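Side-chain contacts in metallo-beta-lactamase 1 (Acinetobacter baumannii, PDB 5MMD), which probably hydrolyses beta-lactam antibiotics to substituted beta-amino acids in the periplasm, using zinc ions bound in its active site: residues 16-21 against 61-66; 32-37 against 80-85; 44-49 against 125-130; 89-92 against 96-99; 102-107 against 112-117. One frame throughout, in Å; residues are numbered along the deposited sequence.

Contact 1: residues 16-21 against 61-66; sequences GVFLHK and VDWIRS
Phe18 and Trp63 meet in a T-shaped (edge-to-face) stack that fastens helix 54-66 to the antiparallel edge region of the seven-stranded sheet in the alpha-beta/beta-alpha sandwich of the metallo-beta-lactamase fold. Trp63 supplies the edge: its CH2 sits 3.5 Å above the Phe18 ring plane, over the ring centre. The approach is slightly off the axis, since Trp63 CH2 is 3.6 Å from Phe18 CD2 and 4.1 Å from Phe18 CE1. The six-membered rings have centroids 4.9 Å apart and planes at 70°, and no hydrogen bond joins the two segments, so the contact rests on these aromatic groups alone. Trp63 reaches so far because its indole leaves the helix with CG opposite the backbone N (chi1 180°), carrying the benzo end out to the strand. Around this pair, Phe18 also touches Ile40, Glu12 and Tyr69, while Trp63 lies on Val10 of the edge strand 9-14. The next residue of the helix, Ile64, packs on Ala45, Ile47, Val38 and the same Tyr69. Phe18 itself is held by backbone hydrogen bonding to Val38 on the next strand. The site is remote from the zinc ions. At the helix end of the contact the carbonyl of Trp63 receives the Ser66 hydroxyl, with Ser66 OG 2.6 Å from Trp63 O.

Contact 2: residues 32-37 against 80-85; sequences VSSNGL and HEDKTA. With ZN (zinc ion), chain E; ZN (zinc ion), chain C.
Lys83 runs from the weakly bonded helical turn 81-84, directly after the ligand Asp82, to Ser34 and Asn35 on strand 32-41, behind the HXHXD motif (His78, His80, Asp82) of the metallo-beta-lactamase fold. The tight part is the ammonium. Lys83 NZ donates to Ser34 OG at 2.7 Å and to Asn35 O at 2.7 Å, the second bond lying in the carbonyl plane on a lone pair. Gly200 O, outside the two segments, is a further partner, so three acceptors grip the buried ammonium. The lysine gets there by a bend at chi2 (-51°), beyond which the chain is extended and its CD and CE run past Ser34 OG. Much looser is the meeting of Ser34 with Asp82, where OG of the serine and CB of the aspartate are 3.7 Å apart and a water lies near Ser34 OG and Asp82 O. The other side of the turn faces the metal centre. There Asp82 OD2 binds one zinc ion at 2.0 Å, together with Cys159 and His201, and His80 ND1 binds the other with His78 and His140. A second-shell bond from His80 NE2 to Glu174 probably helps to orient the imidazole. Lys83 thus ties the metal-binding turn to the sheet, its link to Asp82 OD2 being a long salt bridge. Between the metals a single water bridges, 1.8 Å from one zinc and 2.1 Å from the other, and donates to Asp82 OD1 at 3.1 Å.

Contact 3: residues 44-49 against 125-130; sequences KAFIID and SLMDGF
A Met-aromatic contact joins Met127 to Phe46 where the two sheets of the alpha-beta/beta-alpha sandwich face each other, strand 44-48 belonging to one and the hairpin of strands 123-126 and 131-134 to the other. The hairpin turns through a type I' beta turn from Met127 to Phe130, closed by the backbone bond from Phe130 N to Met127 O. Leu126 at the end of its strand and Met127, the first turn residue, both point their side chains toward strand 44-48. Met127 SD is 5.4 Å from the centroid of the Phe46 ring and 73° off the ring normal, an oblique approach. Its closest carbon is Phe46 CB, at 3.9 Å from SD, and a bend at chi3 (53°) brings the methyl CE back to the same carbon. The sulfur also sits beside the backbone of Lys44, whose aliphatic CB lies 4.1 Å from Met127 SD. Further along, the far end of the phenyl ring meets Leu126 with the two side chains crossing at about a right angle. Phe46 is bedded on Ile75 of the neighbouring strand and on Leu131 of the hairpin, and Leu126 on Ile75 and Val133; Tyr98 of strand 97-100 touches both. Lys44 is exposed, and its NZ stays 6.0 Å from the oppositely charged Asp128 OD2, too far for a salt bridge. No hydrogen bond crosses the contact. Of the two leucine methyls the nearer is Leu126 CD1, 3.7 Å from Phe46 CZ.

Contact 4: residues 89-92 against 96-99; sequences WLNG and TTYA
Leu90 and Asn91, in helical conformation on helix 87-92, face extended Thr97 across a short connection, the nearest CA atoms being those of Asn91 and Thr96, 6.6 Å apart. One threonine serves both neighbours with its two branches. The hydroxyl branch donates to the amide: Thr97 OG1 is 2.7 Å from Asn91 OD1, in the carbonyl plane and on a lone pair, with a C=O...donor angle of 142°. The methyl branch turns to the leucine, where Thr97 CG2 lies 3.7 Å from Leu90 CB and 3.9 Å from Leu90 CD1. With chi1 of 54° the hydroxyl stands between backbone N and carbonyl carbon, which leaves CG2 beside the backbone N, anti to the carbonyl carbon, where it meets Leu90; the same methyl comes to 3.3 Å from Asn91 OD1, a close fit. Neither polar group ends there. Thr97 OG1 also receives the backbone NH of Arg116, and Asn91 ND2 donates to Glu113 OE2 and to Gln114 O, so bonds at both ends of the amide fix its rotation and tell its oxygen from its nitrogen. The pair closes the helix-to-strand half of a beta-alpha-beta crossover that leaves strand 70-75 and returns in parallel strand 97-100. Leu90 and Thr97 both touch Ser74 of strand 70-75, Trp89 reaches helix 54-66, and strand 117-119 pairs on the other flank of strand 97-100.

Contact 5: residues 102-107 against 112-117; sequences LTNEIL and KEQARS
The side-chain amide of Asn104 carries Gln114 CB over one face and has Ala115 N and O bonded to its polar atoms, somewhat tilted from the amide plane; the amide of Gln114 crosses it obliquely, the planes 44° apart. Asn104 bonds both backbone groups of one residue: its OD1 accepts from Ala115 N at 2.9 Å, and its ND2 donates to Ala115 O at 3.0 Å. This two-way grip on a loop residue fixes the amide flip, and it goes with an unusual first torsion (chi1 -101°), away from the staggered positions. Gln114 bonds the helix backbone in turn. With its chain extended beyond CG it lays Gln114 NE2 3.2 Å from Asn104 O, coming from above the carbonyl plane, 65° out of it, instead of along a lone pair. One helical turn after Asn104, Leu107 O accepts from Lys112 N at 2.9 Å, which binds the returning loop to the helix carbonyl. The Leu107 side chain lies against the loop: its CD1 sits 3.6 Å from Glu113 O, and its CD2 meets the aliphatic CD of Lys112 at 3.9 Å. The ammonium of Lys112 continues to a salt bridge with Glu110. Four hydrogen bonds thus dock residues 112-117 along helix 101-109, before Ser117 starts strand 117-119. Asn104 and Ala115 both rest on Ala99 of strand 97-100. Helix 101-109 follows that strand directly, and strand 117-119, which the loop leads into, runs parallel beside it; Ile106 lies against Ser79, between two zinc ligands in sequence.

In the fold
Contacts 1 to 4 all reach the seven-stranded sheet. Contact 2 on strand 32-41 lies between contact 1 on strand 17-26 and contact 3 on strand 44-48, and the segments of these three contacts interleave along the chain. Contact 4 on strand 97-100 follows in the sheet beyond strand 70-75. Contacts 4 and 5 are nested within the loop closed by contact 3 and lie close together, centres about 10 Å apart, while contacts 1 and 5 are the most distant pair, centres about 24 Å apart. Contact 3 bridges to the second sheet and touches contact 4. Contact 2 alone holds zinc ligands; the other four pack helices, a hairpin and a loop around the same fold.

Contact 1: residues 16-21 against 61-66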
# COMPACT_ATOMS: atom_id res chain seq x y z
N GLY A 16 -8.84 15.54 2.78
CA GLY A 16 -8.99 14.32 3.55
C GLY A 16 -8.20 13.12 3.07
O GLY A 16 -8.56 11.98 3.37
N VAL A 17 -7.09 13.36 2.38
CA VAL A 17 -6.23 12.27 1.99
C VAL A 17 -4.81 12.70 2.26
O VAL A 17 -4.36 13.72 1.74
CB VAL A 17 -6.39 11.90 0.53
CG1 VAL A 17 -5.49 10.74 0.21
CG2 VAL A 17 -7.82 11.60 0.22
N PHE A 18 -4.15 11.93 3.10
CA PHE A 18 -2.80 12.23 3.57
C PHE A 18 -1.81 11.14 3.21
O PHE A 18 -2.08 9.97 3.45
CB PHE A 18 -2.80 12.41 5.08
CG PHE A 18 -3.73 13.49 5.54
CD1 PHE A 18 -5.05 13.18 5.86
CD2 PHE A 18 -3.30 14.81 5.61
CE1 PHE A 18 -5.94 14.19 6.28
CE2 PHE A 18 -4.18 15.84 6.04
CZ PHE A 18 -5.50 15.52 6.37
N LEU A 19 -0.67 11.52 2.63
CA LEU A 19 0.41 10.57 2.37
C LEU A 19 1.31 10.49 3.60
O LEU A 19 1.78 11.52 4.10
CB LEU A 19 1.21 11.00 1.16
CG LEU A 19 2.50 10.28 0.81
CD1 LEU A 19 2.22 9.05 0.03
CD2 LEU A 19 3.39 11.19 -0.00
N HIS A 20 1.57 9.28 4.09
CA HIS A 20 2.51 9.13 5.18
C HIS A 20 3.77 8.41 4.64
O HIS A 20 3.70 7.54 3.77
CB HIS A 20 1.88 8.43 6.39
CG HIS A 20 1.49 6.99 6.17
ND1 HIS A 20 2.37 5.94 6.32
CD2 HIS A 20 0.28 6.43 5.89
CE1 HIS A 20 1.75 4.81 6.07
NE2 HIS A 20 0.47 5.07 5.85
N LYS A 21 4.92 8.84 5.13
CA LYS A 21 6.18 8.37 4.59
C LYS A 21 7.04 8.01 5.75
O LYS A 21 7.17 8.80 6.68
CB LYS A 21 6.80 9.44 3.71
CG LYS A 21 7.99 8.97 2.90
CD LYS A 21 8.58 10.14 2.07
CE LYS A 21 7.59 10.75 1.11
NZ LYS A 21 7.19 9.83 -0.03
N VAL A 61 -0.76 7.17 14.47
CA VAL A 61 -2.01 7.05 15.19
C VAL A 61 -2.18 8.24 16.10
O VAL A 61 -3.29 8.78 16.21
CB VAL A 61 -2.08 5.72 15.99
CG1 VAL A 61 -3.24 5.73 16.94
CG2 VAL A 61 -2.21 4.59 15.01
N ASP A 62 -1.09 8.68 16.71
CA ASP A 62 -1.13 9.88 17.55
C ASP A 62 -1.45 11.14 16.72
O ASP A 62 -2.22 12.01 17.16
CB ASP A 62 0.20 10.06 18.29
CG ASP A 62 0.18 11.24 19.25
OD1 ASP A 62 -0.82 11.39 19.99
OD2 ASP A 62 1.15 12.02 19.26
N TRP A 63 -0.86 11.23 15.54
CA TRP A 63 -1.14 12.34 14.63
C TRP A 63 -2.65 12.38 14.30
O TRP A 63 -3.28 13.44 14.40
CB TRP A 63 -0.31 12.22 13.36
CG TRP A 63 -0.57 13.33 12.39
CD1 TRP A 63 0.03 14.56 12.37
CD2 TRP A 63 -1.51 13.32 11.31
NE1 TRP A 63 -0.48 15.33 11.35
CE2 TRP A 63 -1.42 14.59 10.68
CE3 TRP A 63 -2.41 12.38 10.82
CZ2 TRP A 63 -2.20 14.93 9.60
CZ3 TRP A 63 -3.19 12.72 9.73
CH2 TRP A 63 -3.07 13.98 9.13
N ILE A 64 -3.19 11.24 13.91
CA ILE A 64 -4.62 11.10 13.61
C ILE A 64 -5.50 11.52 14.78
O ILE A 64 -6.49 12.23 14.61
CB ILE A 64 -4.95 9.64 13.20
CG1 ILE A 64 -4.25 9.30 11.88
CG2 ILE A 64 -6.45 9.41 13.05
CD1 ILE A 64 -4.42 7.82 11.49
N ARG A 65 -5.14 11.10 15.99
CA ARG A 65 -5.96 11.45 17.14
C ARG A 65 -5.84 12.94 17.46
O ARG A 65 -6.81 13.57 17.84
CB ARG A 65 -5.59 10.57 18.33
CG ARG A 65 -5.96 9.13 18.02
CD ARG A 65 -5.62 8.10 19.06
NE ARG A 65 -6.44 6.92 18.78
NH1 ARG A 65 -5.44 5.53 20.32
NH2 ARG A 65 -7.20 4.79 19.02
N SER A 66 -4.65 13.50 17.27
CA SER A 66 -4.41 14.92 17.54
C SER A 66 -5.18 15.83 16.57
O SER A 66 -5.51 16.97 16.91
CB SER A 66 -2.92 15.24 17.45
OG SER A 66 -2.50 15.23 16.10

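Contact 2: residues 32-37 against 80-85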
# COMPACT_ATOMS: atom_id res chain seq x y z
N VAL A 32 15.84 3.71 2.62
CA VAL A 32 14.68 3.60 1.77
C VAL A 32 13.45 4.22 2.47
O VAL A 32 13.32 4.15 3.70
CB VAL A 32 14.41 2.10 1.43
CG1 VAL A 32 13.27 1.95 0.46
CG2 VAL A 32 15.66 1.45 0.93
N SER A 33 12.55 4.85 1.73
CA SER A 33 11.32 5.33 2.33
C SER A 33 10.14 4.49 1.80
O SER A 33 10.21 3.91 0.73
CB SER A 33 11.08 6.81 2.01
OG SER A 33 10.88 7.01 0.62
N SER A 34 9.04 4.52 2.53
CA SER A 34 7.84 3.77 2.14
C SER A 34 6.62 4.63 2.32
O SER A 34 6.55 5.33 3.31
CB SER A 34 7.72 2.51 2.98
OG SER A 34 6.40 1.96 2.93
N ASN A 35 5.67 4.56 1.38
CA ASN A 35 4.44 5.36 1.41
C ASN A 35 3.24 4.58 1.94
O ASN A 35 3.15 3.38 1.75
CB ASN A 35 4.06 5.86 0.02
CG ASN A 35 5.12 6.73 -0.62
OD1 ASN A 35 5.83 7.46 0.05
ND2 ASN A 35 5.23 6.63 -1.93
N GLY A 36 2.32 5.29 2.55
CA GLY A 36 0.98 4.76 2.78
C GLY A 36 0.02 5.94 2.77
O GLY A 36 0.47 7.07 2.51
N LEU A 37 -1.27 5.72 3.00
CA LEU A 37 -2.21 6.84 3.10
C LEU A 37 -2.97 6.84 4.40
O LEU A 37 -3.15 5.81 5.05
CB LEU A 37 -3.21 6.84 1.94
CG LEU A 37 -2.70 6.93 0.49
CD1 LEU A 37 -3.80 6.78 -0.54
CD2 LEU A 37 -1.96 8.26 0.24
N HIS A 80 4.98 -7.65 3.05
CA HIS A 80 6.31 -7.11 3.39
C HIS A 80 6.28 -6.10 4.54
O HIS A 80 5.29 -5.39 4.78
CB HIS A 80 6.98 -6.49 2.17
CG HIS A 80 7.44 -7.50 1.16
ND1 HIS A 80 7.69 -7.19 -0.16
CD2 HIS A 80 7.69 -8.83 1.29
CE1 HIS A 80 8.09 -8.28 -0.79
NE2 HIS A 80 8.08 -9.29 0.06
N GLU A 81 7.36 -6.14 5.31
CA GLU A 81 7.50 -5.36 6.53
C GLU A 81 7.26 -3.86 6.34
O GLU A 81 6.82 -3.20 7.28
CB GLU A 81 8.89 -5.59 7.10
CG GLU A 81 9.11 -5.07 8.49
CD GLU A 81 8.38 -5.83 9.57
OE1 GLU A 81 8.50 -5.40 10.73
OE2 GLU A 81 7.74 -6.87 9.31
N ASP A 82 7.52 -3.32 5.15
CA ASP A 82 7.32 -1.89 4.95
C ASP A 82 5.82 -1.51 5.02
O ASP A 82 5.52 -0.36 5.24
CB ASP A 82 7.96 -1.35 3.63
CG ASP A 82 7.54 -2.10 2.37
OD1 ASP A 82 7.31 -3.32 2.47
OD2 ASP A 82 7.55 -1.46 1.26
N LYS A 83 4.91 -2.46 4.91
CA LYS A 83 3.46 -2.17 4.91
C LYS A 83 2.69 -2.82 6.07
O LYS A 83 1.50 -2.51 6.29
CB LYS A 83 2.85 -2.62 3.59
CG LYS A 83 3.49 -2.11 2.33
CD LYS A 83 3.68 -0.58 2.29
CE LYS A 83 4.32 -0.16 0.96
NZ LYS A 83 4.69 1.24 0.99
N THR A 84 3.37 -3.70 6.81
CA THR A 84 2.79 -4.48 7.89
C THR A 84 3.50 -4.30 9.22
O THR A 84 3.13 -4.95 10.19
CB THR A 84 2.82 -5.99 7.60
OG1 THR A 84 4.19 -6.41 7.45
CG2 THR A 84 1.99 -6.34 6.35
N ALA A 85 4.54 -3.47 9.30
CA ALA A 85 5.33 -3.45 10.54
C ALA A 85 4.48 -3.10 11.74
O ALA A 85 4.78 -3.52 12.85
CB ALA A 85 6.54 -2.47 10.45
ZN ZN E . 7.12 -5.43 -0.98
ZN ZN C . 7.54 -2.01 -0.66
O HOH W 1 4.87 2.27 4.76
O HOH W 2 8.06 -4.00 -0.42

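Contact 3: residues 44-49 against 125-130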
# COMPACT_ATOMS: atom_id res chain seq x y z
N LYS A 44 -13.96 9.83 10.22
CA LYS A 44 -13.25 8.57 10.46
C LYS A 44 -12.03 8.44 9.58
O LYS A 44 -12.10 8.70 8.38
CB LYS A 44 -14.17 7.38 10.22
CG LYS A 44 -15.51 7.50 10.97
CD LYS A 44 -16.56 6.50 10.49
CE LYS A 44 -17.89 6.67 11.23
NZ LYS A 44 -18.71 7.89 10.87
N ALA A 45 -10.93 7.95 10.16
CA ALA A 45 -9.66 7.78 9.44
C ALA A 45 -9.32 6.32 9.18
O ALA A 45 -9.42 5.48 10.09
CB ALA A 45 -8.53 8.41 10.22
N PHE A 46 -8.95 6.01 7.95
CA PHE A 46 -8.55 4.64 7.63
C PHE A 46 -7.11 4.67 7.16
O PHE A 46 -6.75 5.51 6.32
CB PHE A 46 -9.45 4.03 6.56
CG PHE A 46 -9.54 2.53 6.67
CD1 PHE A 46 -8.57 1.75 6.13
CD2 PHE A 46 -10.58 1.94 7.35
CE1 PHE A 46 -8.64 0.34 6.24
CE2 PHE A 46 -10.65 0.55 7.47
CZ PHE A 46 -9.66 -0.23 6.92
N ILE A 47 -6.27 3.82 7.74
CA ILE A 47 -4.87 3.71 7.31
C ILE A 47 -4.69 2.70 6.20
O ILE A 47 -5.09 1.53 6.34
CB ILE A 47 -3.97 3.31 8.45
CG1 ILE A 47 -4.01 4.37 9.51
CG2 ILE A 47 -2.52 3.15 7.98
CD1 ILE A 47 -3.57 3.89 10.87
N ILE A 48 -4.13 3.15 5.08
CA ILE A 48 -3.71 2.26 4.00
C ILE A 48 -2.18 2.06 4.08
O ILE A 48 -1.40 2.94 3.71
CB ILE A 48 -4.10 2.78 2.63
CG1 ILE A 48 -5.62 3.00 2.55
CG2 ILE A 48 -3.60 1.82 1.54
CD1 ILE A 48 -6.10 3.60 1.18
N ASP A 49 -1.83 0.88 4.58
CA ASP A 49 -0.46 0.38 4.88
C ASP A 49 0.12 1.04 6.11
O ASP A 49 0.01 2.25 6.28
CB ASP A 49 0.45 0.53 3.66
CG ASP A 49 0.18 -0.54 2.65
OD1 ASP A 49 -0.47 -1.52 3.04
OD2 ASP A 49 0.55 -0.40 1.47
N SER A 125 -14.61 -4.10 -0.01
CA SER A 125 -14.79 -2.68 0.24
C SER A 125 -14.77 -2.44 1.74
O SER A 125 -15.12 -3.31 2.53
CB SER A 125 -16.09 -2.19 -0.39
OG SER A 125 -17.13 -2.28 0.53
N LEU A 126 -14.27 -1.27 2.10
CA LEU A 126 -14.09 -0.87 3.48
C LEU A 126 -14.67 0.52 3.72
O LEU A 126 -14.87 1.29 2.79
CB LEU A 126 -12.60 -0.85 3.84
CG LEU A 126 -11.82 -2.17 3.77
CD1 LEU A 126 -10.34 -1.89 3.73
CD2 LEU A 126 -12.12 -2.95 4.97
N MET A 127 -14.89 0.83 4.98
CA MET A 127 -15.40 2.12 5.41
C MET A 127 -16.64 2.56 4.57
O MET A 127 -16.64 3.60 3.92
CB MET A 127 -14.28 3.17 5.36
CG MET A 127 -14.51 4.26 6.41
SD MET A 127 -13.10 5.30 6.83
CE MET A 127 -12.65 5.81 5.19
N ASP A 128 -17.67 1.72 4.58
CA ASP A 128 -18.93 1.99 3.86
C ASP A 128 -18.70 2.29 2.39
O ASP A 128 -19.37 3.17 1.78
CB ASP A 128 -19.69 3.14 4.48
CG ASP A 128 -20.04 2.90 5.92
OD1 ASP A 128 -20.20 1.74 6.33
OD2 ASP A 128 -20.20 3.89 6.65
N GLY A 129 -17.74 1.56 1.83
CA GLY A 129 -17.48 1.59 0.40
C GLY A 129 -16.64 2.79 0.00
O GLY A 129 -16.36 2.99 -1.17
N PHE A 130 -16.19 3.56 0.98
CA PHE A 130 -15.30 4.69 0.67
C PHE A 130 -13.97 4.19 0.10
O PHE A 130 -13.35 4.89 -0.71
CB PHE A 130 -15.06 5.56 1.91
CG PHE A 130 -14.68 6.99 1.60
CD1 PHE A 130 -13.36 7.40 1.69
CD2 PHE A 130 -15.64 7.91 1.21
CE1 PHE A 130 -13.00 8.70 1.41
CE2 PHE A 130 -15.28 9.23 0.94
CZ PHE A 130 -13.95 9.62 1.02

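Contact 4: residues 89-92 against 96-99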
# COMPACT_ATOMS: atom_id res chain seq x y z
N TRP A 89 1.36 -3.71 16.74
CA TRP A 89 1.08 -2.62 17.66
C TRP A 89 -0.41 -2.25 17.56
O TRP A 89 -1.07 -2.05 18.58
CB TRP A 89 1.97 -1.41 17.37
CG TRP A 89 1.73 -0.29 18.33
CD1 TRP A 89 2.33 -0.09 19.55
CD2 TRP A 89 0.80 0.76 18.16
NE1 TRP A 89 1.82 1.04 20.14
CE2 TRP A 89 0.88 1.58 19.31
CE3 TRP A 89 -0.11 1.07 17.17
CZ2 TRP A 89 0.08 2.71 19.48
CZ3 TRP A 89 -0.91 2.21 17.34
CH2 TRP A 89 -0.81 3.00 18.49
N LEU A 90 -0.96 -2.25 16.36
CA LEU A 90 -2.34 -1.83 16.15
C LEU A 90 -3.29 -2.87 16.77
O LEU A 90 -4.27 -2.52 17.42
CB LEU A 90 -2.62 -1.68 14.67
CG LEU A 90 -1.99 -0.52 13.90
CD1 LEU A 90 -2.19 -0.73 12.40
CD2 LEU A 90 -2.58 0.79 14.36
N ASN A 91 -2.96 -4.14 16.55
CA ASN A 91 -3.68 -5.24 17.15
C ASN A 91 -3.74 -5.09 18.66
O ASN A 91 -4.78 -5.30 19.28
CB ASN A 91 -3.01 -6.56 16.81
CG ASN A 91 -3.35 -7.03 15.42
OD1 ASN A 91 -4.18 -6.44 14.73
ND2 ASN A 91 -2.71 -8.10 15.00
N GLY A 92 -2.60 -4.75 19.23
CA GLY A 92 -2.50 -4.52 20.66
C GLY A 92 -3.40 -3.42 21.18
O GLY A 92 -3.77 -3.43 22.36
N THR A 96 -8.70 -2.35 14.52
CA THR A 96 -8.86 -3.40 13.51
C THR A 96 -7.89 -3.30 12.32
O THR A 96 -7.84 -2.30 11.60
CB THR A 96 -10.30 -3.43 12.98
OG1 THR A 96 -11.18 -3.50 14.09
CG2 THR A 96 -10.51 -4.64 12.12
N THR A 97 -7.15 -4.37 12.12
CA THR A 97 -6.24 -4.53 11.01
C THR A 97 -6.85 -5.48 10.00
O THR A 97 -7.48 -6.49 10.35
CB THR A 97 -4.88 -5.07 11.48
OG1 THR A 97 -5.08 -6.27 12.24
CG2 THR A 97 -4.21 -4.07 12.37
N TYR A 98 -6.70 -5.13 8.74
CA TYR A 98 -7.18 -5.94 7.63
C TYR A 98 -6.03 -6.36 6.71
O TYR A 98 -5.08 -5.61 6.51
CB TYR A 98 -8.20 -5.19 6.77
CG TYR A 98 -9.44 -4.72 7.46
CD1 TYR A 98 -10.62 -5.41 7.31
CD2 TYR A 98 -9.44 -3.57 8.23
CE1 TYR A 98 -11.78 -4.98 7.95
CE2 TYR A 98 -10.59 -3.13 8.86
CZ TYR A 98 -11.75 -3.81 8.70
OH TYR A 98 -12.90 -3.38 9.33
N ALA A 99 -6.17 -7.53 6.10
CA ALA A 99 -5.34 -7.95 4.99
C ALA A 99 -6.09 -8.98 4.20
O ALA A 99 -7.10 -9.49 4.66
CB ALA A 99 -4.02 -8.49 5.49

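Contact 5: residues 102-107 against 112-117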
# COMPACT_ATOMS: atom_id res chain seq x y z
N LEU A 102 -4.72 -14.36 1.74
CA LEU A 102 -3.44 -14.80 1.19
C LEU A 102 -2.28 -14.08 1.90
O LEU A 102 -1.28 -14.68 2.32
CB LEU A 102 -3.39 -14.52 -0.31
CG LEU A 102 -2.04 -14.81 -0.97
CD1 LEU A 102 -1.56 -16.25 -0.61
CD2 LEU A 102 -2.15 -14.65 -2.46
N THR A 103 -2.43 -12.77 2.03
CA THR A 103 -1.43 -12.02 2.77
C THR A 103 -1.27 -12.59 4.20
O THR A 103 -0.15 -12.80 4.65
CB THR A 103 -1.79 -10.56 2.82
OG1 THR A 103 -1.51 -9.99 1.54
CG2 THR A 103 -0.99 -9.83 3.89
N ASN A 104 -2.39 -12.86 4.88
CA ASN A 104 -2.32 -13.42 6.23
C ASN A 104 -1.65 -14.80 6.24
O ASN A 104 -0.97 -15.16 7.19
CB ASN A 104 -3.73 -13.50 6.87
CG ASN A 104 -3.98 -12.36 7.85
OD1 ASN A 104 -3.14 -11.46 8.00
ND2 ASN A 104 -5.13 -12.38 8.53
N GLU A 105 -1.82 -15.58 5.18
CA GLU A 105 -1.23 -16.91 5.17
C GLU A 105 0.28 -16.80 5.06
O GLU A 105 1.01 -17.59 5.68
CB GLU A 105 -1.78 -17.75 4.04
CG GLU A 105 -3.17 -18.30 4.32
CD GLU A 105 -3.23 -19.31 5.49
OE1 GLU A 105 -2.29 -20.13 5.68
OE2 GLU A 105 -4.24 -19.29 6.24
N ILE A 106 0.74 -15.81 4.29
CA ILE A 106 2.16 -15.55 4.13
C ILE A 106 2.75 -15.10 5.46
O ILE A 106 3.74 -15.68 5.93
CB ILE A 106 2.42 -14.51 3.03
CG1 ILE A 106 2.00 -15.12 1.68
CG2 ILE A 106 3.89 -14.08 3.01
CD1 ILE A 106 1.90 -14.10 0.55
N LEU A 107 2.13 -14.11 6.09
CA LEU A 107 2.52 -13.68 7.43
C LEU A 107 2.58 -14.88 8.38
O LEU A 107 3.54 -15.04 9.13
CB LEU A 107 1.55 -12.62 7.96
CG LEU A 107 1.57 -11.27 7.20
CD1 LEU A 107 0.51 -10.32 7.72
CD2 LEU A 107 2.92 -10.63 7.34
N LYS A 112 4.96 -14.43 11.54
CA LYS A 112 4.63 -13.04 11.79
C LYS A 112 3.19 -12.85 12.29
O LYS A 112 2.31 -13.69 12.06
CB LYS A 112 4.84 -12.21 10.51
CG LYS A 112 6.32 -12.10 10.09
CD LYS A 112 6.45 -11.58 8.67
CE LYS A 112 7.90 -11.44 8.27
NZ LYS A 112 7.93 -11.20 6.82
N GLU A 113 2.99 -11.76 13.02
CA GLU A 113 1.67 -11.31 13.45
C GLU A 113 0.76 -11.17 12.23
O GLU A 113 1.15 -10.54 11.25
CB GLU A 113 1.80 -9.97 14.19
CG GLU A 113 0.49 -9.41 14.70
CD GLU A 113 0.11 -9.96 16.07
OE1 GLU A 113 0.87 -10.78 16.63
OE2 GLU A 113 -0.95 -9.56 16.58
N GLN A 114 -0.44 -11.75 12.30
CA GLN A 114 -1.45 -11.58 11.25
C GLN A 114 -2.40 -10.39 11.50
O GLN A 114 -2.64 -9.98 12.65
CB GLN A 114 -2.30 -12.85 11.14
CG GLN A 114 -1.58 -14.13 10.74
CD GLN A 114 -2.54 -15.32 10.78
OE1 GLN A 114 -3.02 -15.72 11.84
NE2 GLN A 114 -2.92 -15.80 9.60
N ALA A 115 -2.98 -9.86 10.44
CA ALA A 115 -4.10 -8.91 10.61
C ALA A 115 -5.29 -9.63 11.25
O ALA A 115 -5.45 -10.84 11.06
CB ALA A 115 -4.52 -8.30 9.29
N ARG A 116 -6.12 -8.89 11.97
CA ARG A 116 -7.24 -9.46 12.72
C ARG A 116 -8.37 -9.87 11.79
O ARG A 116 -9.02 -10.89 12.04
CB ARG A 116 -7.75 -8.49 13.79
CG ARG A 116 -6.96 -8.56 15.11
CD ARG A 116 -7.57 -7.77 16.28
NE ARG A 116 -8.80 -8.29 16.88
NH1 ARG A 116 -7.80 -9.87 18.25
NH2 ARG A 116 -10.06 -9.57 18.27
N SER A 117 -8.62 -9.10 10.75
CA SER A 117 -9.69 -9.45 9.80
C SER A 117 -9.11 -9.69 8.45
O SER A 117 -8.20 -9.00 8.05
CB SER A 117 -10.75 -8.34 9.70
OG SER A 117 -11.17 -8.00 11.00